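Local coordinates for protein probable CoA-transferase alpha subunit (Rhodococcus jostii, PDB 6COJ) that binds a spirocyclic coenzyme A thioester between itself and a partner chain and probably serves as the alpha subunit of a CoA-transferase-like enzyme, at residues G40-R44 and F88-D92; V51-S57 and L74-K80; P95-W100 and Y271-A275. The protein carries 1 engineered substitution. All blocks are in the same frame, centred on the assembly; numbering follows the deposited sequence. Where two conformers were deposited one is given.

In the fold
After strand 35-38 of the parallel sheet, residues 40-44 form a loop that later meets 88-92, so contact 1 closes a loop of 43 intervening residues. Nested inside it, contact 2 joins helix 48-56 to the end of helix 70-77, with strand 62-65 between them in the chain. The chain then runs through strand 81-86, closes contact 1 and starts contact 3 at 95-100, whose partner, 271-275 on helix 265-274, comes 171 residues later. Contacts 1 and 3 are in series and touch, with Leu91 N 2.7 Å from Phe96 O, and both reach the bound CoA thioester. Contact 3 also touches contact 2, Ser77 packing on Trp100 and Leu74 on Tyr271, the latter tying helix 265-274 to helix 70-77.

Contact 1. Residues G40-R44 and F88-D92; sequences GWGSR and FVSLD. With F8G (S-{(3R,5R,9R)-1-[(2R,3S,4R,5R)-5-(6-amino-9H-purin-9-yl)-4-hydroxy-3-(phosphonooxy)tetrahydrofuran-2-yl]-3,5,9-trihydroxy-8,8-dimethyl-3,5-dioxido-10,14-dioxo-2,4,6-trioxa-11,15-diaza-3lambda~5~,5lambda~5~-diphosphaheptadecan-17-yl} (5R,10R)-7-hydroxy-10-methyl-2-oxo-1-oxaspiro[4.5]dec-6-ene-6-carbothioate (non-preferred name)), chain E.
Phe88 lies over one face of the Trp41 indole, its CZ 3.4 Å from Trp41 CE2 and displaced toward the rim of the ring system. The two ring planes meet obliquely, at 58°. Phe88 CG sits between its own backbone N and carbonyl carbon (chi1 62°), which swings the ring toward the 40-44 loop and leaves Gly42 at its edge. This is the tightly packed, buried half of the contact. It borders the ligand: Trp41 CH2 meets the ring methyl CAI at 3.5 Å, and Phe88 CD2 lies 3.2 Å from the lactone carbonyl oxygen OAN. An aromatic side chain of the partner chain stacks on Trp41, extending the wall of the pocket.

The other half is polar and partly exposed. Arg44, extended from CG to NE, grips Asp92 side-on: NE bonds to OD2 at 3.0 Å and NH2 to OD1, also at 3.0 Å. Both oxygens lie close to the guanidinium plane, yet the carboxylate is turned 75° against it and is met from above its plane. Ser43 N reaches Asp92 OD2 from the opposite face at 2.9 Å, so this oxygen takes two donors. A water joins the halves, accepting from Trp41 NE1 at 2.9 Å and donating to Asp92 OD1. Behind Asp92, its own N bonds to Ser90 OG in an ST turn, while Gln268 holds both Ser43 OG and Leu91 O.

With a salt bridge, a backbone N-H and a water all directed at it, the Asp92 carboxylate is probably kept ionised. The same bonds tie the 40-44 loop to 88-92 and, through the water, hold the indole N-H of a ring that lines the thioester pocket.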
loop_
_atom_site.group_PDB
_atom_site.type_symbol
_atom_site.label_atom_id
_atom_site.label_comp_id
_atom_site.label_asym_id
_atom_site.label_seq_id
_atom_site.Cartn_x
_atom_site.Cartn_y
_atom_site.Cartn_z
ATOM N N GLY A 40 -9.480 2.030 -13.765
ATOM C CA GLY A 40 -8.834 1.267 -14.812
ATOM C C GLY A 40 -7.453 1.826 -15.134
ATOM O O GLY A 40 -6.826 2.526 -14.336
ATOM N N TRP A 41 -6.992 1.525 -16.352
ATOM C CA TRP A 41 -5.632 1.867 -16.757
ATOM C C TRP A 41 -5.523 1.738 -18.269
ATOM O O TRP A 41 -5.713 0.644 -18.803
ATOM C CB TRP A 41 -4.673 0.874 -16.091
ATOM C CG TRP A 41 -3.229 0.942 -16.515
ATOM C CD1 TRP A 41 -2.688 0.503 -17.703
ATOM C CD2 TRP A 41 -2.132 1.415 -15.725
ATOM N NE1 TRP A 41 -1.327 0.698 -17.699
ATOM C CE2 TRP A 41 -0.961 1.245 -16.494
ATOM C CE3 TRP A 41 -2.027 1.977 -14.445
ATOM C CZ2 TRP A 41 0.299 1.613 -16.021
ATOM C CZ3 TRP A 41 -0.772 2.341 -13.980
ATOM C CH2 TRP A 41 0.370 2.156 -14.767
ATOM N N GLY A 42 -5.223 2.830 -18.973
ATOM C CA GLY A 42 -5.094 2.713 -20.418
ATOM C C GLY A 42 -6.363 2.130 -21.015
ATOM O O GLY A 42 -7.473 2.592 -20.726
ATOM N N SER A 43 -6.217 1.087 -21.829
ATOM C CA SER A 43 -7.381 0.379 -22.366
ATOM C C SER A 43 -7.694 -0.884 -21.561
ATOM O O SER A 43 -7.846 -1.990 -22.098
ATOM C CB SER A 43 -7.182 0.084 -23.850
ATOM O OG SER A 43 -8.350 -0.461 -24.440
ATOM N N ARG A 44 -7.806 -0.714 -20.241
ATOM C CA ARG A 44 -7.985 -1.834 -19.317
ATOM C C ARG A 44 -9.008 -1.457 -18.258
ATOM O O ARG A 44 -8.795 -0.512 -17.488
ATOM C CB ARG A 44 -6.659 -2.252 -18.658
ATOM C CG ARG A 44 -5.513 -2.416 -19.644
ATOM C CD ARG A 44 -4.181 -2.693 -18.958
ATOM N NE ARG A 44 -3.060 -2.425 -19.855
ATOM C CZ ARG A 44 -1.941 -3.136 -19.927
ATOM N NH1 ARG A 44 -1.766 -4.220 -19.172
ATOM N NH2 ARG A 44 -0.997 -2.778 -20.787
ATOM N N PHE A 88 -0.118 8.963 -18.175
ATOM C CA PHE A 88 0.056 8.647 -19.587
ATOM C C PHE A 88 -1.329 8.649 -20.209
ATOM O O PHE A 88 -2.342 8.701 -19.507
ATOM C CB PHE A 88 0.699 7.266 -19.776
ATOM C CG PHE A 88 -0.132 6.131 -19.236
ATOM C CD1 PHE A 88 -1.134 5.555 -20.014
ATOM C CD2 PHE A 88 0.096 5.627 -17.958
ATOM C CE1 PHE A 88 -1.913 4.518 -19.521
ATOM C CE2 PHE A 88 -0.671 4.575 -17.468
ATOM C CZ PHE A 88 -1.671 4.025 -18.247
ATOM N N VAL A 89 -1.364 8.583 -21.536
ATOM C CA VAL A 89 -2.578 8.229 -22.265
ATOM C C VAL A 89 -2.189 7.184 -23.298
ATOM O O VAL A 89 -1.307 7.429 -24.129
ATOM C CB VAL A 89 -3.245 9.439 -22.947
ATOM C CG1 VAL A 89 -4.515 8.984 -23.679
ATOM C CG2 VAL A 89 -3.568 10.524 -21.914
ATOM N N SER A 90 -2.814 6.007 -23.228
ATOM C CA SER A 90 -2.453 4.930 -24.141
ATOM C C SER A 90 -3.664 4.060 -24.421
ATOM O O SER A 90 -4.486 3.818 -23.530
ATOM C CB SER A 90 -1.352 4.041 -23.549
ATOM O OG SER A 90 -0.992 3.018 -24.468
ATOM N N LEU A 91 -3.761 3.599 -25.671
ATOM C CA LEU A 91 -4.730 2.581 -26.053
ATOM C C LEU A 91 -4.204 1.161 -25.856
ATOM O O LEU A 91 -4.948 0.207 -26.093
ATOM C CB LEU A 91 -5.179 2.792 -27.503
ATOM C CG LEU A 91 -5.881 4.122 -27.813
ATOM C CD1 LEU A 91 -6.281 4.196 -29.281
ATOM C CD2 LEU A 91 -7.101 4.317 -26.923
ATOM N N ASP A 92 -2.936 1.006 -25.460
ATOM C CA ASP A 92 -2.303 -0.283 -25.163
ATOM C C ASP A 92 -2.011 -1.132 -26.400
ATOM O O ASP A 92 -1.017 -1.864 -26.429
ATOM C CB ASP A 92 -3.061 -1.064 -24.084
ATOM C CG ASP A 92 -2.767 -0.546 -22.692
ATOM O OD1 ASP A 92 -1.577 -0.296 -22.395
ATOM O OD2 ASP A 92 -3.711 -0.366 -21.897
HETATM C C4 F8G E . 6.980 15.278 -35.719
HETATM C C5 F8G E . 7.989 16.120 -35.063
HETATM C C6 F8G E . 7.592 17.485 -34.643
HETATM C C8 F8G E . 8.852 14.174 -35.566
HETATM N N1 F8G E . 6.326 17.906 -34.874
HETATM N N3 F8G E . 5.726 15.744 -35.929
HETATM C "C1'" F8G E . 6.883 12.991 -36.651
HETATM C C2 F8G E . 5.295 17.087 -35.528
HETATM C "C2'" F8G E . 7.713 12.206 -37.647
HETATM C "C3'" F8G E . 7.067 10.842 -37.553
HETATM C "C4'" F8G E . 6.752 10.718 -36.086
HETATM C "C5'" F8G E . 7.926 10.095 -35.361
HETATM C CAA F8G E . 7.534 1.676 -14.762
HETATM C CAB F8G E . 7.719 1.820 -16.252
HETATM C CAC F8G E . 6.705 2.095 -17.098
HETATM C CAD F8G E . 5.256 1.911 -16.672
HETATM C CAE F8G E . 5.165 1.327 -15.264
HETATM C CAF F8G E . 6.127 2.027 -14.327
HETATM C CAG F8G E . 6.985 2.641 -18.438
HETATM C CAI F8G E . 3.759 1.404 -14.689
HETATM C CAK F8G E . 4.388 1.080 -17.641
HETATM C CAL F8G E . 3.311 1.995 -18.249
HETATM C CAM F8G E . 3.616 3.322 -17.599
HETATM C CAQ F8G E . 8.254 3.603 -20.648
HETATM C CAR F8G E . 7.955 2.508 -21.658
HETATM C CAT F8G E . 8.516 3.256 -23.885
HETATM C CAU F8G E . 7.953 3.604 -25.251
HETATM C CAV F8G E . 8.911 4.404 -26.126
HETATM C CAX F8G E . 8.572 3.793 -28.427
HETATM C CAY F8G E . 8.015 4.133 -29.785
HETATM C CAZ F8G E . 9.106 4.595 -30.758
HETATM C CBA F8G E . 8.447 5.106 -32.031
HETATM C CBM F8G E . 9.894 5.733 -30.128
HETATM C CBN F8G E . 10.045 3.457 -31.142
HETATM N N6 F8G E . 8.484 18.303 -34.035
HETATM N N7 F8G E . 9.116 15.381 -35.002
HETATM N N9 F8G E . 7.580 14.126 -36.002
HETATM N NAS F8G E . 7.597 3.046 -22.949
HETATM N NAW F8G E . 8.333 4.650 -27.440
HETATM O "O2'" F8G E . 7.620 12.743 -38.969
HETATM O "O3'" F8G E . 5.809 10.860 -38.203
HETATM O "O4'" F8G E . 6.557 12.053 -35.624
HETATM O "O5'" F8G E . 8.076 8.752 -35.811
HETATM O OAH F8G E . 8.854 1.664 -16.653
HETATM O OAJ F8G E . 6.045 2.949 -19.160
HETATM O OAN F8G E . 3.084 4.391 -17.805
HETATM O OAO F8G E . 4.677 3.209 -16.638
HETATM O OBB F8G E . 7.539 6.121 -31.632
HETATM O OBD F8G E . 7.490 7.908 -33.505
HETATM O OBJ F8G E . 9.716 3.161 -23.662
HETATM O OBK F8G E . 9.205 2.766 -28.230
HETATM O OBL F8G E . 7.333 2.995 -30.333
HETATM O OBO F8G E . 5.571 7.642 -31.975
HETATM O OBP F8G E . 5.947 5.795 -33.621
HETATM O OBQ F8G E . 8.456 6.273 -35.261
HETATM O OBR F8G E . 9.916 8.039 -34.253
HETATM O OCI F8G E . 4.222 10.253 -40.083
HETATM O OCJ F8G E . 6.518 11.056 -40.581
HETATM O OCK F8G E . 6.170 8.791 -39.595
HETATM P PBC F8G E . 6.592 6.824 -32.722
HETATM P PBE F8G E . 8.524 7.677 -34.711
HETATM P PCH F8G E . 5.670 10.215 -39.660
HETATM S SAP F8G E . 8.526 2.888 -19.058
HETATM O O HOH W 1 0.029 0.506 -20.257
#

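Contact 2. Residues V51-S57 and L74-K80; sequences VRALLRS and LLCSAGK
Lys80 stretches across the end of helix 48-56. From CB the chain runs straight through CG to CD, which passes Leu55 CD1 at 4.2 Å. CE lies against the helix backbone, 3.2 Å from Leu54 O and 3.6 Å from Leu55 CA. There the chain bends (chi4 -69°), and NZ donates to Ser57 O at 2.9 Å, from above the carbonyl plane; NZ also bonds to Val59 O. The ammonium group is thus held by carbonyl oxygens where the helix runs out. Ser57 OG turns back to Leu54 O.

Below the lysine the contact is apolar. Leu55 spreads over the opposing helix, its CG 4.0 Å from Ala78 CB, its CD1 3.8 Å from Leu75 CD2 and its CD2 near Leu74 CB. Leu75 CD2 also touches Leu54 CD1, and Val51 CG1 reaches Leu74 CB at 4.0 Å. A Schellman motif with Gly79 ends helix 70-77 and brings Lys80 round to the contact.

The two helices belong to successive beta-alpha-beta crossovers of the parallel sheet, with strand 62-65 between them in sequence. Helix 23-28 packs on Leu54, and Trp281 of helix 278-288 on Leu74.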
loop_
_atom_site.group_PDB
_atom_site.type_symbol
_atom_site.label_atom_id
_atom_site.label_comp_id
_atom_site.label_asym_id
_atom_site.label_seq_id
_atom_site.Cartn_x
_atom_site.Cartn_y
_atom_site.Cartn_z
ATOM N N VAL A 51 -18.693 6.396 -18.899
ATOM C CA VAL A 51 -18.185 7.448 -19.782
ATOM C C VAL A 51 -19.184 7.760 -20.894
ATOM O O VAL A 51 -19.419 8.930 -21.225
ATOM C CB VAL A 51 -16.793 7.080 -20.332
ATOM C CG1 VAL A 51 -16.375 8.056 -21.434
ATOM C CG2 VAL A 51 -15.769 7.069 -19.210
ATOM N N ARG A 52 -19.783 6.728 -21.497
ATOM C CA ARG A 52 -20.814 6.971 -22.506
ATOM C C ARG A 52 -22.011 7.711 -21.915
ATOM O O ARG A 52 -22.620 8.553 -22.586
ATOM C CB ARG A 52 -21.244 5.657 -23.173
ATOM C CG ARG A 52 -20.199 5.092 -24.142
ATOM C CD ARG A 52 -20.644 3.813 -24.836
ATOM N NE ARG A 52 -20.667 2.645 -23.955
ATOM C CZ ARG A 52 -19.629 1.834 -23.754
ATOM N NH1 ARG A 52 -18.459 2.068 -24.357
ATOM N NH2 ARG A 52 -19.760 0.790 -22.948
ATOM N N ALA A 53 -22.357 7.423 -20.656
ATOM C CA ALA A 53 -23.441 8.159 -20.012
ATOM C C ALA A 53 -23.056 9.620 -19.792
ATOM O O ALA A 53 -23.898 10.518 -19.929
ATOM C CB ALA A 53 -23.842 7.478 -18.700
ATOM N N LEU A 54 -21.786 9.879 -19.464
ATOM C CA LEU A 54 -21.307 11.259 -19.409
ATOM C C LEU A 54 -21.470 11.963 -20.753
ATOM O O LEU A 54 -21.887 13.127 -20.803
ATOM C CB LEU A 54 -19.841 11.284 -18.976
ATOM C CG LEU A 54 -19.584 11.631 -17.516
ATOM C CD1 LEU A 54 -18.103 11.458 -17.175
ATOM C CD2 LEU A 54 -20.036 13.047 -17.216
ATOM N N LEU A 55 -21.135 11.277 -21.855
ATOM C CA LEU A 55 -21.259 11.874 -23.182
ATOM C C LEU A 55 -22.703 12.231 -23.501
ATOM O O LEU A 55 -22.968 13.246 -24.153
ATOM C CB LEU A 55 -20.696 10.927 -24.245
ATOM C CG LEU A 55 -19.294 11.281 -24.762
ATOM C CD1 LEU A 55 -18.303 11.390 -23.619
ATOM C CD2 LEU A 55 -18.816 10.274 -25.805
ATOM N N ARG A 56 -23.649 11.398 -23.068
ATOM C CA ARG A 56 -25.059 11.682 -23.309
ATOM C C ARG A 56 -25.529 12.891 -22.513
ATOM O O ARG A 56 -26.475 13.569 -22.929
ATOM C CB ARG A 56 -25.905 10.466 -22.927
ATOM C CG ARG A 56 -25.747 9.274 -23.841
ATOM C CD ARG A 56 -26.866 8.269 -23.628
ATOM N NE ARG A 56 -26.895 7.709 -22.284
ATOM C CZ ARG A 56 -26.189 6.646 -21.902
ATOM N NH1 ARG A 56 -25.398 6.027 -22.769
ATOM N NH2 ARG A 56 -26.284 6.193 -20.662
ATOM N N SER A 57 -24.895 13.162 -21.372
ATOM C CA SER A 57 -25.284 14.234 -20.468
ATOM C C SER A 57 -24.711 15.569 -20.936
ATOM O O SER A 57 -23.925 15.645 -21.883
ATOM C CB SER A 57 -24.777 13.952 -19.051
ATOM O OG SER A 57 -23.406 14.316 -18.889
ATOM N N LEU A 74 -12.747 9.693 -25.450
ATOM C CA LEU A 74 -14.164 9.963 -25.676
ATOM C C LEU A 74 -14.587 11.277 -25.027
ATOM O O LEU A 74 -15.319 12.069 -25.628
ATOM C CB LEU A 74 -15.018 8.801 -25.169
ATOM C CG LEU A 74 -15.070 7.558 -26.059
ATOM C CD1 LEU A 74 -15.811 6.438 -25.337
ATOM C CD2 LEU A 74 -15.719 7.852 -27.421
ATOM N N LEU A 75 -14.119 11.545 -23.803
ATOM C CA LEU A 75 -14.462 12.814 -23.171
ATOM C C LEU A 75 -13.931 13.997 -23.979
ATOM O O LEU A 75 -14.612 15.021 -24.121
ATOM C CB LEU A 75 -13.932 12.836 -21.734
ATOM C CG LEU A 75 -14.647 11.855 -20.802
ATOM C CD1 LEU A 75 -13.922 11.793 -19.462
ATOM C CD2 LEU A 75 -16.108 12.231 -20.600
ATOM N N CYS A 76 -12.727 13.862 -24.542
ATOM C CA CYS A 76 -12.179 14.930 -25.374
ATOM C C CYS A 76 -12.980 15.101 -26.653
ATOM O O CYS A 76 -13.147 16.229 -27.137
ATOM C CB CYS A 76 -10.715 14.646 -25.700
ATOM S SG CYS A 76 -9.585 14.918 -24.319
ATOM N N SER A 77 -13.471 13.997 -27.224
ATOM C CA SER A 77 -14.274 14.103 -28.437
ATOM C C SER A 77 -15.526 14.943 -28.227
ATOM O O SER A 77 -16.048 15.512 -29.192
ATOM C CB SER A 77 -14.653 12.720 -28.983
ATOM O OG SER A 77 -15.744 12.138 -28.278
ATOM N N ALA A 78 -16.009 15.046 -26.992
ATOM C CA ALA A 78 -17.199 15.827 -26.687
ATOM C C ALA A 78 -16.867 17.155 -26.028
ATOM O O ALA A 78 -17.779 17.842 -25.548
ATOM C CB ALA A 78 -18.153 15.009 -25.812
ATOM N N GLY A 79 -15.589 17.533 -26.010
ATOM C CA GLY A 79 -15.178 18.798 -25.433
ATOM C C GLY A 79 -15.455 18.921 -23.952
ATOM O O GLY A 79 -15.686 20.035 -23.460
ATOM N N LYS A 80 -15.454 17.807 -23.225
ATOM C CA LYS A 80 -15.861 17.820 -21.828
ATOM C C LYS A 80 -14.710 18.033 -20.858
ATOM O O LYS A 80 -14.962 18.137 -19.654
ATOM C CB LYS A 80 -16.628 16.540 -21.476
ATOM C CG LYS A 80 -18.047 16.535 -22.054
ATOM C CD LYS A 80 -18.721 15.208 -21.816
ATOM C CE LYS A 80 -20.109 15.185 -22.407
ATOM N NZ LYS A 80 -21.055 16.086 -21.693
#

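Contact 3. Residues P95-W100 and Y271-A275; sequences PFYDPW and YAESA. With F8G (S-{(3R,5R,9R)-1-[(2R,3S,4R,5R)-5-(6-amino-9H-purin-9-yl)-4-hydroxy-3-(phosphonooxy)tetrahydrofuran-2-yl]-3,5,9-trihydroxy-8,8-dimethyl-3,5-dioxido-10,14-dioxo-2,4,6-trioxa-11,15-diaza-3lambda~5~,5lambda~5~-diphosphaheptadecan-17-yl} (5R,10R)-7-hydroxy-10-methyl-2-oxo-1-oxaspiro[4.5]dec-6-ene-6-carbothioate (non-preferred name)), chain E.
Tyr271 OH donates to Asp98 OD2 over 2.6 Å, using the syn lone pair of the carboxylate, and Asp98 OD2 lies in the plane of the phenol ring. Asp98 is also the N-cap of helix 99-106: with CG anti to its backbone N (chi1 -178°), OD1 turns back to accept a hydrogen bond from Phe101 N and a weak one from Trp100 N. One carboxylate therefore caps one helix and anchors another.

Aromatic contacts follow beside this bond. Trp100 and Tyr271 meet obliquely, planes at 43°, with Trp100 CD1 3.9 Å from Tyr271 CE1. The methyl of Ala275 sits over a face of the indole, its CB 3.3 Å from Trp100 NE1.

Apolar packing fills the rest. Pro99 CG lies 3.7 Å from Ala275 CB, and Pro95 CG is 3.9 Å from Ala272 CB.

Toward the ligand, Tyr97 OH bonds to the phosphate oxygen OBO, which lies in its ring plane; the modelled bond is very short and its exact length doubtful. The motif is an N-capped helix start: helix 265-274 packs on the capped end of helix 99-106, while Tyr97 in the loop just before it reaches the coenzyme A pyrophosphate.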
loop_
_atom_site.group_PDB
_atom_site.type_symbol
_atom_site.label_atom_id
_atom_site.label_comp_id
_atom_site.label_asym_id
_atom_site.label_seq_id
_atom_site.Cartn_x
_atom_site.Cartn_y
_atom_site.Cartn_z
ATOM N N PRO A 95 -3.337 1.925 -32.613
ATOM C CA PRO A 95 -2.232 2.851 -32.886
ATOM C C PRO A 95 -1.608 3.469 -31.643
ATOM O O PRO A 95 -0.880 4.452 -31.788
ATOM C CB PRO A 95 -2.911 3.950 -33.709
ATOM C CG PRO A 95 -4.291 3.990 -33.165
ATOM C CD PRO A 95 -4.648 2.567 -32.822
ATOM N N PHE A 96 -1.912 2.916 -30.460
ATOM C CA PHE A 96 -1.260 3.255 -29.193
ATOM C C PHE A 96 -1.655 4.626 -28.658
ATOM O O PHE A 96 -2.110 4.742 -27.517
ATOM C CB PHE A 96 0.262 3.109 -29.292
ATOM C CG PHE A 96 0.708 1.720 -29.648
ATOM C CD1 PHE A 96 0.703 0.715 -28.696
ATOM C CD2 PHE A 96 1.121 1.417 -30.933
ATOM C CE1 PHE A 96 1.106 -0.566 -29.019
ATOM C CE2 PHE A 96 1.525 0.137 -31.261
ATOM C CZ PHE A 96 1.516 -0.855 -30.303
ATOM N N TYR A 97 -1.478 5.671 -29.455
ATOM C CA TYR A 97 -1.863 6.998 -29.009
ATOM C C TYR A 97 -3.357 7.172 -29.241
ATOM O O TYR A 97 -3.890 6.743 -30.266
ATOM C CB TYR A 97 -1.071 8.053 -29.783
ATOM C CG TYR A 97 0.427 7.786 -29.801
ATOM C CD1 TYR A 97 1.093 7.343 -28.658
ATOM C CD2 TYR A 97 1.168 7.959 -30.963
ATOM C CE1 TYR A 97 2.461 7.091 -28.675
ATOM C CE2 TYR A 97 2.528 7.707 -30.991
ATOM C CZ TYR A 97 3.169 7.272 -29.844
ATOM O OH TYR A 97 4.532 7.030 -29.886
ATOM N N ASP A 98 -4.046 7.754 -28.269
ATOM C CA ASP A 98 -5.466 8.017 -28.471
ATOM C C ASP A 98 -5.630 9.238 -29.367
ATOM O O ASP A 98 -5.120 10.314 -29.032
ATOM C CB ASP A 98 -6.205 8.229 -27.159
ATOM C CG ASP A 98 -7.691 8.462 -27.386
ATOM O OD1 ASP A 98 -8.069 9.594 -27.752
ATOM O OD2 ASP A 98 -8.487 7.508 -27.251
ATOM N N PRO A 99 -6.336 9.122 -30.492
ATOM C CA PRO A 99 -6.381 10.231 -31.457
ATOM C C PRO A 99 -7.225 11.400 -30.997
ATOM O O PRO A 99 -6.999 12.522 -31.462
ATOM C CB PRO A 99 -6.971 9.575 -32.713
ATOM C CG PRO A 99 -7.838 8.458 -32.162
ATOM C CD PRO A 99 -7.083 7.938 -30.951
ATOM N N TRP A 100 -8.199 11.182 -30.111
ATOM C CA TRP A 100 -8.989 12.307 -29.626
ATOM C C TRP A 100 -8.248 13.095 -28.557
ATOM O O TRP A 100 -8.302 14.331 -28.537
ATOM C CB TRP A 100 -10.350 11.837 -29.118
ATOM C CG TRP A 100 -11.356 11.670 -30.210
ATOM C CD1 TRP A 100 -11.919 10.504 -30.645
ATOM C CD2 TRP A 100 -11.904 12.708 -31.028
ATOM N NE1 TRP A 100 -12.793 10.754 -31.679
ATOM C CE2 TRP A 100 -12.804 12.102 -31.929
ATOM C CE3 TRP A 100 -11.736 14.097 -31.073
ATOM C CZ2 TRP A 100 -13.527 12.834 -32.872
ATOM C CZ3 TRP A 100 -12.447 14.822 -32.010
ATOM C CH2 TRP A 100 -13.335 14.193 -32.894
ATOM N N TYR A 271 -12.863 2.526 -33.505
ATOM C CA TYR A 271 -12.953 3.791 -32.783
ATOM C C TYR A 271 -11.835 4.742 -33.202
ATOM O O TYR A 271 -12.084 5.908 -33.540
ATOM C CB TYR A 271 -12.914 3.522 -31.269
ATOM C CG TYR A 271 -12.391 4.677 -30.442
ATOM C CD1 TYR A 271 -13.192 5.780 -30.154
ATOM C CD2 TYR A 271 -11.088 4.670 -29.953
ATOM C CE1 TYR A 271 -12.707 6.844 -29.403
ATOM C CE2 TYR A 271 -10.593 5.732 -29.205
ATOM C CZ TYR A 271 -11.409 6.813 -28.931
ATOM O OH TYR A 271 -10.932 7.864 -28.184
ATOM N N ALA A 272 -10.593 4.247 -33.211
ATOM C CA ALA A 272 -9.449 5.107 -33.501
ATOM C C ALA A 272 -9.486 5.610 -34.940
ATOM O O ALA A 272 -9.270 6.800 -35.196
ATOM C CB ALA A 272 -8.146 4.356 -33.209
ATOM N N GLU A 273 -9.768 4.714 -35.893
ATOM C CA GLU A 273 -9.838 5.130 -37.290
ATOM C C GLU A 273 -11.026 6.045 -37.550
ATOM O O GLU A 273 -10.977 6.875 -38.464
ATOM C CB GLU A 273 -9.881 3.909 -38.212
ATOM C CG GLU A 273 -8.527 3.248 -38.413
ATOM C CD GLU A 273 -8.634 1.750 -38.593
ATOM O OE1 GLU A 273 -9.765 1.251 -38.769
ATOM O OE2 GLU A 273 -7.585 1.072 -38.558
ATOM N N SER A 274 -12.095 5.927 -36.766
ATOM C CA SER A 274 -13.241 6.804 -36.981
ATOM C C SER A 274 -12.963 8.240 -36.551
ATOM O O SER A 274 -13.663 9.153 -37.000
ATOM C CB SER A 274 -14.484 6.248 -36.287
ATOM O OG SER A 274 -14.912 5.046 -36.910
ATOM N N ALA A 275 -11.950 8.463 -35.714
ATOM C CA ALA A 275 -11.596 9.805 -35.275
ATOM C C ALA A 275 -10.866 10.620 -36.342
ATOM O O ALA A 275 -10.674 11.826 -36.153
ATOM C CB ALA A 275 -10.739 9.714 -34.004
HETATM C C4 F8G E . 6.980 15.278 -35.719
HETATM C C5 F8G E . 7.989 16.120 -35.063
HETATM C C6 F8G E . 7.592 17.485 -34.643
HETATM C C8 F8G E . 8.852 14.174 -35.566
HETATM N N1 F8G E . 6.326 17.906 -34.874
HETATM N N3 F8G E . 5.726 15.744 -35.929
HETATM C "C1'" F8G E . 6.883 12.991 -36.651
HETATM C C2 F8G E . 5.295 17.087 -35.528
HETATM C "C2'" F8G E . 7.713 12.206 -37.647
HETATM C "C3'" F8G E . 7.067 10.842 -37.553
HETATM C "C4'" F8G E . 6.752 10.718 -36.086
HETATM C "C5'" F8G E . 7.926 10.095 -35.361
HETATM C CAA F8G E . 7.534 1.676 -14.762
HETATM C CAB F8G E . 7.719 1.820 -16.252
HETATM C CAC F8G E . 6.705 2.095 -17.098
HETATM C CAD F8G E . 5.256 1.911 -16.672
HETATM C CAE F8G E . 5.165 1.327 -15.264
HETATM C CAF F8G E . 6.127 2.027 -14.327
HETATM C CAG F8G E . 6.985 2.641 -18.438
HETATM C CAI F8G E . 3.759 1.404 -14.689
HETATM C CAK F8G E . 4.388 1.080 -17.641
HETATM C CAL F8G E . 3.311 1.995 -18.249
HETATM C CAM F8G E . 3.616 3.322 -17.599
HETATM C CAQ F8G E . 8.254 3.603 -20.648
HETATM C CAR F8G E . 7.955 2.508 -21.658
HETATM C CAT F8G E . 8.516 3.256 -23.885
HETATM C CAU F8G E . 7.953 3.604 -25.251
HETATM C CAV F8G E . 8.911 4.404 -26.126
HETATM C CAX F8G E . 8.572 3.793 -28.427
HETATM C CAY F8G E . 8.015 4.133 -29.785
HETATM C CAZ F8G E . 9.106 4.595 -30.758
HETATM C CBA F8G E . 8.447 5.106 -32.031
HETATM C CBM F8G E . 9.894 5.733 -30.128
HETATM C CBN F8G E . 10.045 3.457 -31.142
HETATM N N6 F8G E . 8.484 18.303 -34.035
HETATM N N7 F8G E . 9.116 15.381 -35.002
HETATM N N9 F8G E . 7.580 14.126 -36.002
HETATM N NAS F8G E . 7.597 3.046 -22.949
HETATM N NAW F8G E . 8.333 4.650 -27.440
HETATM O "O2'" F8G E . 7.620 12.743 -38.969
HETATM O "O3'" F8G E . 5.809 10.860 -38.203
HETATM O "O4'" F8G E . 6.557 12.053 -35.624
HETATM O "O5'" F8G E . 8.076 8.752 -35.811
HETATM O OAH F8G E . 8.854 1.664 -16.653
HETATM O OAJ F8G E . 6.045 2.949 -19.160
HETATM O OAN F8G E . 3.084 4.391 -17.805
HETATM O OAO F8G E . 4.677 3.209 -16.638
HETATM O OBB F8G E . 7.539 6.121 -31.632
HETATM O OBD F8G E . 7.490 7.908 -33.505
HETATM O OBJ F8G E . 9.716 3.161 -23.662
HETATM O OBK F8G E . 9.205 2.766 -28.230
HETATM O OBL F8G E . 7.333 2.995 -30.333
HETATM O OBO F8G E . 5.571 7.642 -31.975
HETATM O OBP F8G E . 5.947 5.795 -33.621
HETATM O OBQ F8G E . 8.456 6.273 -35.261
HETATM O OBR F8G E . 9.916 8.039 -34.253
HETATM O OCI F8G E . 4.222 10.253 -40.083
HETATM O OCJ F8G E . 6.518 11.056 -40.581
HETATM O OCK F8G E . 6.170 8.791 -39.595
HETATM P PBC F8G E . 6.592 6.824 -32.722
HETATM P PBE F8G E . 8.524 7.677 -34.711
HETATM P PCH F8G E . 5.670 10.215 -39.660
HETATM S SAP F8G E . 8.526 2.888 -19.058
#